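Local coordinates for protein putative oxidoreductase (Thermus thermophilus, PDB 2ISM) that is a putative oxidoreductase with a beta-propeller fold, assigned to the glucose/sorbosone dehydrogenase family and carrying a bound calcium ion, at residues N184-R189 with P194-L199; F142-M147 with L207-K212. All coordinates share one frame; numbering follows the deposited sequence.

Contact 1: residues N184-R189 with P194-L199; sequences NPFLGR and PEVYSL
The ring of F186 makes most of the apolar part of this contact, meeting V196 and L199 with the side of the ring that carries CD2, CE2 and CZ. V196 CG1 lies 3.7 Å from F186 CE2, and L199 CD2 comes to 4.0 Å from F186 CZ, the leucine side chain running roughly at right angles to that of F186. Because CG of F186 stands anti to its own carbonyl carbon (chi1 -53°), the ring reaches back over P185, whose CB lies against one face. A second, smaller apolar pair sits further along, where the methyl CD1 of the exposed L187 rests against P194 CB (3.6 Å), the two side chains crossing at about a right angle.

N184 to L187 form a type I beta turn within the long loop that leads from strand 170-174 to strand 196-199, the last strand of one four-stranded antiparallel blade of the propeller. The chain turns a corner at Y197, and Y197 and S198 both face I171 in a classic beta bulge. The turn packs against the end of the same loop and the first residues of the strand.

One water bridges the two segments. It accepts from the backbone N of F186 (2.8 Å) and donates to two carbonyls opposite, P194 O at 2.9 Å and V196 O at 2.7 Å, so three backbone groups grip it. P185 adds a close carbon contact at the same carbonyl, its CG lying 3.3 Å from V196 O, while V196 O also lies at the edge of the F186 ring, near its plane. Beyond the segments, E195 OE2 forms a salt bridge with R193, and the Y197 ring meets that of Y149 edge-to-face.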
ATOM      1  N   ASN B 184       4.069 -25.834  20.669  1.00 17.40           N
ATOM      2  CA  ASN B 184       5.056 -26.184  19.648  1.00 15.74           C
ATOM      3  C   ASN B 184       4.846 -27.650  19.258  1.00 19.80           C
ATOM      4  O   ASN B 184       4.494 -28.483  20.094  1.00 15.70           O
ATOM      5  CB  ASN B 184       6.484 -25.961  20.156  1.00 17.08           C
ATOM      6  CG  ASN B 184       7.038 -24.588  19.775  1.00 18.44           C
ATOM      7  OD1 ASN B 184       8.205 -24.287  20.033  1.00 18.81           O
ATOM      8  ND2 ASN B 184       6.206 -23.757  19.158  1.00 11.20           N
ATOM      9  N   PRO B 185       5.077 -27.981  17.979  1.00 20.25           N
ATOM     10  CA  PRO B 185       4.916 -29.322  17.406  1.00 20.02           C
ATOM     11  C   PRO B 185       5.658 -30.517  18.004  1.00 22.78           C
ATOM     12  O   PRO B 185       5.156 -31.640  17.942  1.00 21.23           O
ATOM     13  CB  PRO B 185       5.283 -29.106  15.939  1.00 22.39           C
ATOM     14  CG  PRO B 185       6.344 -28.055  16.027  1.00 21.07           C
ATOM     15  CD  PRO B 185       5.723 -27.079  17.006  1.00 20.30           C
ATOM     16  N   PHE B 186       6.832 -30.293  18.584  1.00 18.55           N
ATOM     17  CA  PHE B 186       7.619 -31.402  19.121  1.00 20.76           C
ATOM     18  C   PHE B 186       7.847 -31.347  20.621  1.00 24.44           C
ATOM     19  O   PHE B 186       8.795 -31.942  21.139  1.00 25.77           O
ATOM     20  CB  PHE B 186       8.961 -31.455  18.386  1.00 18.83           C
ATOM     21  CG  PHE B 186       8.821 -31.497  16.889  1.00 19.75           C
ATOM     22  CD1 PHE B 186       8.303 -32.623  16.257  1.00 20.43           C
ATOM     23  CD2 PHE B 186       9.169 -30.393  16.113  1.00 17.70           C
ATOM     24  CE1 PHE B 186       8.132 -32.653  14.870  1.00 22.74           C
ATOM     25  CE2 PHE B 186       9.004 -30.412  14.725  1.00 20.81           C
ATOM     26  CZ  PHE B 186       8.482 -31.543  14.103  1.00 25.67           C
ATOM     27  N   LEU B 187       6.960 -30.646  21.316  1.00 22.45           N
ATOM     28  CA  LEU B 187       7.050 -30.483  22.758  1.00 28.49           C
ATOM     29  C   LEU B 187       7.147 -31.779  23.564  1.00 35.07           C
ATOM     30  O   LEU B 187       7.861 -31.836  24.569  1.00 38.00           O
ATOM     31  CB  LEU B 187       5.857 -29.658  23.243  1.00 29.14           C
ATOM     32  CG  LEU B 187       6.166 -28.382  24.034  1.00 34.99           C
ATOM     33  CD1 LEU B 187       7.437 -27.718  23.518  1.00 27.35           C
ATOM     34  CD2 LEU B 187       4.978 -27.439  23.931  1.00 27.41           C
ATOM     35  N   GLY B 188       6.453 -32.824  23.130  1.00 31.84           N
ATOM     36  CA  GLY B 188       6.496 -34.062  23.889  1.00 41.71           C
ATOM     37  C   GLY B 188       7.487 -35.132  23.468  1.00 42.31           C
ATOM     38  O   GLY B 188       7.804 -36.024  24.258  1.00 40.72           O
ATOM     39  N   ARG B 189       7.986 -35.047  22.239  1.00 42.49           N
ATOM     40  CA  ARG B 189       8.915 -36.046  21.721  1.00 42.93           C
ATOM     41  C   ARG B 189      10.310 -36.049  22.343  1.00 41.52           C
ATOM     42  O   ARG B 189      10.926 -35.002  22.530  1.00 42.70           O
ATOM     43  CB  ARG B 189       9.044 -35.898  20.204  1.00 43.11           C
ATOM     44  CG  ARG B 189       9.829 -37.025  19.560  1.00 50.16           C
ATOM     45  CD  ARG B 189       9.971 -36.845  18.060  1.00 50.56           C
ATOM     46  NE  ARG B 189       8.685 -36.649  17.400  1.00 52.85           N
ATOM     47  CZ  ARG B 189       8.505 -36.739  16.086  1.00 54.11           C
ATOM     48  NH1 ARG B 189       9.530 -37.029  15.295  1.00 55.79           N
ATOM     49  NH2 ARG B 189       7.305 -36.530  15.561  1.00 53.74           N
ATOM     50  N   PRO B 194      12.578 -28.873  21.917  1.00 15.68           N
ATOM     51  CA  PRO B 194      11.228 -28.312  22.027  1.00 13.29           C
ATOM     52  C   PRO B 194      11.047 -26.941  21.372  1.00 14.21           C
ATOM     53  O   PRO B 194       9.920 -26.506  21.133  1.00 13.16           O
ATOM     54  CB  PRO B 194      10.987 -28.292  23.537  1.00 15.50           C
ATOM     55  CG  PRO B 194      12.364 -28.047  24.085  1.00 16.24           C
ATOM     56  CD  PRO B 194      13.225 -28.966  23.237  1.00 13.65           C
ATOM     57  N   GLU B 195      12.152 -26.267  21.067  1.00 15.56           N
ATOM     58  CA  GLU B 195      12.084 -24.950  20.439  1.00 15.64           C
ATOM     59  C   GLU B 195      11.735 -25.014  18.949  1.00 14.57           C
ATOM     60  O   GLU B 195      11.302 -24.021  18.368  1.00 15.19           O
ATOM     61  CB  GLU B 195      13.418 -24.208  20.595  1.00 15.61           C
ATOM     62  CG  GLU B 195      13.872 -24.008  22.039  1.00 16.03           C
ATOM     63  CD  GLU B 195      14.685 -25.175  22.572  1.00 18.05           C
ATOM     64  OE1 GLU B 195      14.666 -26.257  21.950  1.00 15.14           O
ATOM     65  OE2 GLU B 195      15.341 -25.005  23.621  1.00 20.29           O
ATOM     66  N   VAL B 196      11.913 -26.181  18.336  1.00 13.79           N
ATOM     67  CA  VAL B 196      11.656 -26.336  16.902  1.00 11.96           C
ATOM     68  C   VAL B 196      10.214 -26.160  16.444  1.00 17.17           C
ATOM     69  O   VAL B 196       9.303 -26.809  16.959  1.00 14.43           O
ATOM     70  CB  VAL B 196      12.153 -27.707  16.392  1.00 13.16           C
ATOM     71  CG1 VAL B 196      11.753 -27.905  14.932  1.00 10.71           C
ATOM     72  CG2 VAL B 196      13.659 -27.788  16.532  1.00 12.34           C
ATOM     73  N   TYR B 197      10.027 -25.278  15.465  1.00  9.55           N
ATOM     74  CA  TYR B 197       8.714 -25.009  14.898  1.00 14.79           C
ATOM     75  C   TYR B 197       8.622 -25.730  13.553  1.00 15.94           C
ATOM     76  O   TYR B 197       7.622 -26.388  13.266  1.00 14.62           O
ATOM     77  CB  TYR B 197       8.516 -23.509  14.704  1.00 10.82           C
ATOM     78  CG  TYR B 197       7.104 -23.114  14.328  1.00 10.69           C
ATOM     79  CD1 TYR B 197       6.058 -23.224  15.247  1.00 12.34           C
ATOM     80  CD2 TYR B 197       6.817 -22.609  13.059  1.00 11.70           C
ATOM     81  CE1 TYR B 197       4.760 -22.833  14.912  1.00 12.32           C
ATOM     82  CE2 TYR B 197       5.526 -22.217  12.712  1.00  9.67           C
ATOM     83  CZ  TYR B 197       4.506 -22.329  13.644  1.00 12.74           C
ATOM     84  OH  TYR B 197       3.238 -21.913  13.314  1.00 16.12           O
ATOM     85  N   SER B 198       9.661 -25.590  12.728  1.00 13.95           N
ATOM     86  CA  SER B 198       9.719 -26.266  11.428  1.00 12.73           C
ATOM     87  C   SER B 198      11.162 -26.694  11.149  1.00 14.96           C
ATOM     88  O   SER B 198      12.101 -26.122  11.698  1.00 11.37           O
ATOM     89  CB  SER B 198       9.198 -25.361  10.299  1.00 13.96           C
ATOM     90  OG  SER B 198      10.011 -24.220  10.101  1.00 14.57           O
ATOM     91  N   LEU B 199      11.340 -27.709  10.312  1.00 13.90           N
ATOM     92  CA  LEU B 199      12.684 -28.202  10.011  1.00 15.60           C
ATOM     93  C   LEU B 199      12.890 -28.406   8.515  1.00 14.27           C
ATOM     94  O   LEU B 199      11.996 -28.134   7.719  1.00 13.10           O
ATOM     95  CB  LEU B 199      12.940 -29.525  10.745  1.00 11.29           C
ATOM     96  CG  LEU B 199      12.098 -30.737  10.320  1.00 14.29           C
ATOM     97  CD1 LEU B 199      12.799 -32.017  10.754  1.00 20.86           C
ATOM     98  CD2 LEU B 199      10.699 -30.649  10.916  1.00 18.11           C
TER
HETATM   99  O   HOH W   1       8.647 -28.238  19.127  1.00 11.37           O

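Contact 2: residues F142-M147 with L207-K212; sequences FGPDGM and LAWHPK
The turn joining the first two strands of one propeller blade, 140-142 and 148-151, meets the opening strand of the following blade, 208-209, through the indole of W209. G143 CA and P144 CD lie over the same face of that indole and make two CH-pi contacts. P144 CD stands 3.3 Å from the centroid of the five-membered ring, only 6° off its normal; G143 CA is 3.5 Å from the centroid of the six-membered ring. The CB of W209 already points toward the turn, and chi1 of -74° sets the indole beside its own backbone N, flat against G143 and P144. G143, with no side chain, brings its CA to 3.4 Å from W209 CZ2.

G143 to G146 form a type I beta turn in this antiparallel hairpin, closed by G146 N to G143 O (2.8 Å), and G143 N also bonds M147 O. D145 adds an Asx turn: its OD1 accepts from M147 N at 2.9 Å, the donor coming from above the carboxylate plane. The other oxygen, D145 OD2, has a salt bridge with R173 and a hydrogen bond with the hydroxyl of Y149, whose ring meets W209 edge-to-face.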
ATOM      1  N   PHE B 142       8.833 -11.152  15.903  1.00  8.42           N
ATOM      2  CA  PHE B 142       7.716 -11.559  16.739  1.00 10.08           C
ATOM      3  C   PHE B 142       6.488 -11.635  15.843  1.00 12.98           C
ATOM      4  O   PHE B 142       6.183 -10.695  15.108  1.00 13.19           O
ATOM      5  CB  PHE B 142       7.527 -10.547  17.864  1.00 10.87           C
ATOM      6  CG  PHE B 142       8.585 -10.640  18.933  1.00 12.77           C
ATOM      7  CD1 PHE B 142       8.466 -11.567  19.967  1.00  9.16           C
ATOM      8  CD2 PHE B 142       9.722  -9.843  18.878  1.00 12.01           C
ATOM      9  CE1 PHE B 142       9.465 -11.699  20.933  1.00 14.27           C
ATOM     10  CE2 PHE B 142      10.732  -9.963  19.837  1.00 12.93           C
ATOM     11  CZ  PHE B 142      10.605 -10.893  20.867  1.00 12.83           C
ATOM     12  N   GLY B 143       5.797 -12.767  15.894  1.00 11.20           N
ATOM     13  CA  GLY B 143       4.624 -12.946  15.057  1.00 12.83           C
ATOM     14  C   GLY B 143       3.329 -12.431  15.651  1.00 16.54           C
ATOM     15  O   GLY B 143       3.322 -11.864  16.746  1.00 15.58           O
ATOM     16  N   PRO B 144       2.206 -12.614  14.935  1.00 17.22           N
ATOM     17  CA  PRO B 144       0.877 -12.175  15.371  1.00 20.29           C
ATOM     18  C   PRO B 144       0.479 -12.802  16.702  1.00 20.63           C
ATOM     19  O   PRO B 144      -0.371 -12.274  17.418  1.00 25.81           O
ATOM     20  CB  PRO B 144      -0.034 -12.646  14.237  1.00 21.18           C
ATOM     21  CG  PRO B 144       0.856 -12.610  13.041  1.00 20.38           C
ATOM     22  CD  PRO B 144       2.151 -13.178  13.575  1.00 20.07           C
ATOM     23  N   ASP B 145       1.089 -13.941  17.016  1.00 17.27           N
ATOM     24  CA  ASP B 145       0.797 -14.650  18.253  1.00 18.58           C
ATOM     25  C   ASP B 145       1.657 -14.151  19.410  1.00 16.00           C
ATOM     26  O   ASP B 145       1.568 -14.664  20.521  1.00 20.45           O
ATOM     27  CB  ASP B 145       1.008 -16.159  18.064  1.00 16.53           C
ATOM     28  CG  ASP B 145       2.394 -16.498  17.532  1.00 21.16           C
ATOM     29  OD1 ASP B 145       3.266 -15.601  17.495  1.00 17.56           O
ATOM     30  OD2 ASP B 145       2.611 -17.668  17.157  1.00 15.80           O
ATOM     31  N   GLY B 146       2.488 -13.149  19.142  1.00 16.06           N
ATOM     32  CA  GLY B 146       3.342 -12.593  20.178  1.00 15.21           C
ATOM     33  C   GLY B 146       4.561 -13.436  20.510  1.00 15.81           C
ATOM     34  O   GLY B 146       5.278 -13.147  21.469  1.00 14.65           O
ATOM     35  N   MET B 147       4.805 -14.479  19.722  1.00 13.56           N
ATOM     36  CA  MET B 147       5.943 -15.356  19.968  1.00 10.93           C
ATOM     37  C   MET B 147       7.149 -14.971  19.122  1.00 12.70           C
ATOM     38  O   MET B 147       7.008 -14.349  18.070  1.00 10.31           O
ATOM     39  CB  MET B 147       5.554 -16.811  19.691  1.00 10.12           C
ATOM     40  CG  MET B 147       4.355 -17.269  20.519  1.00 11.08           C
ATOM     41  SD  MET B 147       4.688 -17.190  22.300  1.00 23.23           S
ATOM     42  CE  MET B 147       4.270 -18.778  22.783  1.00 22.23           C
ATOM     43  N   LEU B 207      11.213 -13.921   7.215  1.00 13.10           N
ATOM     44  CA  LEU B 207      10.021 -14.224   8.004  1.00 12.23           C
ATOM     45  C   LEU B 207       8.981 -13.149   7.738  1.00 13.14           C
ATOM     46  O   LEU B 207       9.250 -11.964   7.926  1.00 11.01           O
ATOM     47  CB  LEU B 207      10.343 -14.223   9.502  1.00 14.68           C
ATOM     48  CG  LEU B 207      11.222 -15.326  10.096  1.00 11.71           C
ATOM     49  CD1 LEU B 207      11.558 -14.992  11.546  1.00 11.91           C
ATOM     50  CD2 LEU B 207      10.499 -16.658  10.006  1.00 12.02           C
ATOM     51  N   ALA B 208       7.792 -13.557   7.308  1.00 14.76           N
ATOM     52  CA  ALA B 208       6.724 -12.604   7.036  1.00 13.40           C
ATOM     53  C   ALA B 208       5.365 -13.266   7.236  1.00 11.70           C
ATOM     54  O   ALA B 208       5.172 -14.424   6.870  1.00 13.34           O
ATOM     55  CB  ALA B 208       6.852 -12.074   5.618  1.00 14.81           C
ATOM     56  N   TRP B 209       4.429 -12.533   7.826  1.00 14.52           N
ATOM     57  CA  TRP B 209       3.088 -13.065   8.066  1.00 15.16           C
ATOM     58  C   TRP B 209       2.042 -12.403   7.173  1.00 12.64           C
ATOM     59  O   TRP B 209       2.011 -11.182   7.033  1.00 14.81           O
ATOM     60  CB  TRP B 209       2.709 -12.875   9.538  1.00 14.64           C
ATOM     61  CG  TRP B 209       3.410 -13.825  10.473  1.00 13.27           C
ATOM     62  CD1 TRP B 209       2.992 -15.073  10.840  1.00 12.26           C
ATOM     63  CD2 TRP B 209       4.665 -13.610  11.133  1.00 11.90           C
ATOM     64  NE1 TRP B 209       3.910 -15.650  11.690  1.00 13.90           N
ATOM     65  CE2 TRP B 209       4.944 -14.775  11.884  1.00 12.80           C
ATOM     66  CE3 TRP B 209       5.578 -12.549  11.161  1.00 14.17           C
ATOM     67  CZ2 TRP B 209       6.103 -14.906  12.657  1.00 12.88           C
ATOM     68  CZ3 TRP B 209       6.733 -12.679  11.931  1.00 15.07           C
ATOM     69  CH2 TRP B 209       6.982 -13.851  12.669  1.00 14.76           C
ATOM     70  N   HIS B 210       1.194 -13.221   6.558  1.00 16.50           N
ATOM     71  CA  HIS B 210       0.141 -12.711   5.685  1.00 17.38           C
ATOM     72  C   HIS B 210      -0.831 -11.931   6.574  1.00 20.21           C
ATOM     73  O   HIS B 210      -1.376 -12.469   7.539  1.00 18.00           O
ATOM     74  CB  HIS B 210      -0.570 -13.879   4.992  1.00 17.04           C
ATOM     75  CG  HIS B 210      -1.461 -13.462   3.865  1.00 24.89           C
ATOM     76  ND1 HIS B 210      -2.640 -12.778   4.061  1.00 23.30           N
ATOM     77  CD2 HIS B 210      -1.338 -13.628   2.526  1.00 25.39           C
ATOM     78  CE1 HIS B 210      -3.206 -12.539   2.890  1.00 25.34           C
ATOM     79  NE2 HIS B 210      -2.436 -13.044   1.944  1.00 23.48           N
ATOM     80  N   PRO B 211      -1.066 -10.650   6.251  1.00 21.34           N
ATOM     81  CA  PRO B 211      -1.966  -9.795   7.032  1.00 21.73           C
ATOM     82  C   PRO B 211      -3.400 -10.291   7.225  1.00 22.80           C
ATOM     83  O   PRO B 211      -4.025 -10.013   8.250  1.00 24.41           O
ATOM     84  CB  PRO B 211      -1.904  -8.461   6.286  1.00 25.46           C
ATOM     85  CG  PRO B 211      -1.692  -8.888   4.866  1.00 27.12           C
ATOM     86  CD  PRO B 211      -0.642  -9.969   5.014  1.00 24.55           C
ATOM     87  N   LYS B 212      -3.917 -11.033   6.255  1.00 21.06           N
ATOM     88  CA  LYS B 212      -5.285 -11.530   6.336  1.00 27.15           C
ATOM     89  C   LYS B 212      -5.421 -12.871   7.053  1.00 26.29           C
ATOM     90  O   LYS B 212      -6.277 -13.035   7.923  1.00 25.92           O
ATOM     91  CB  LYS B 212      -5.876 -11.660   4.926  1.00 28.44           C
ATOM     92  CG  LYS B 212      -5.758 -10.398   4.084  1.00 38.09           C
ATOM     93  CD  LYS B 212      -6.689  -9.301   4.578  1.00 46.05           C
ATOM     94  CE  LYS B 212      -5.970  -7.961   4.661  1.00 49.86           C
ATOM     95  NZ  LYS B 212      -6.901  -6.844   4.991  1.00 50.48           N
TER

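From the N terminus the chain passes strand 23-27 and the sheets of 33-66 and 77-127 before it reaches the blade of strands 140-142, 148-151, 170-174 and 196-199, where the 142-147 turn supplies the first half of contact 2. It then passes strand 170-174 and the long loop, in which contact 1 closes a short excursion of four intervening residues between 184-189 and 194-199. Only after strand 196-199 does 207-212 complete contact 2, so its wide loop encloses all of contact 1. Contact 1 is local to one blade, while contact 2 bridges that blade to the next. The two do not touch, their centres being about 18 Å apart, but Y149 and R173 have partners in both neighbourhoods.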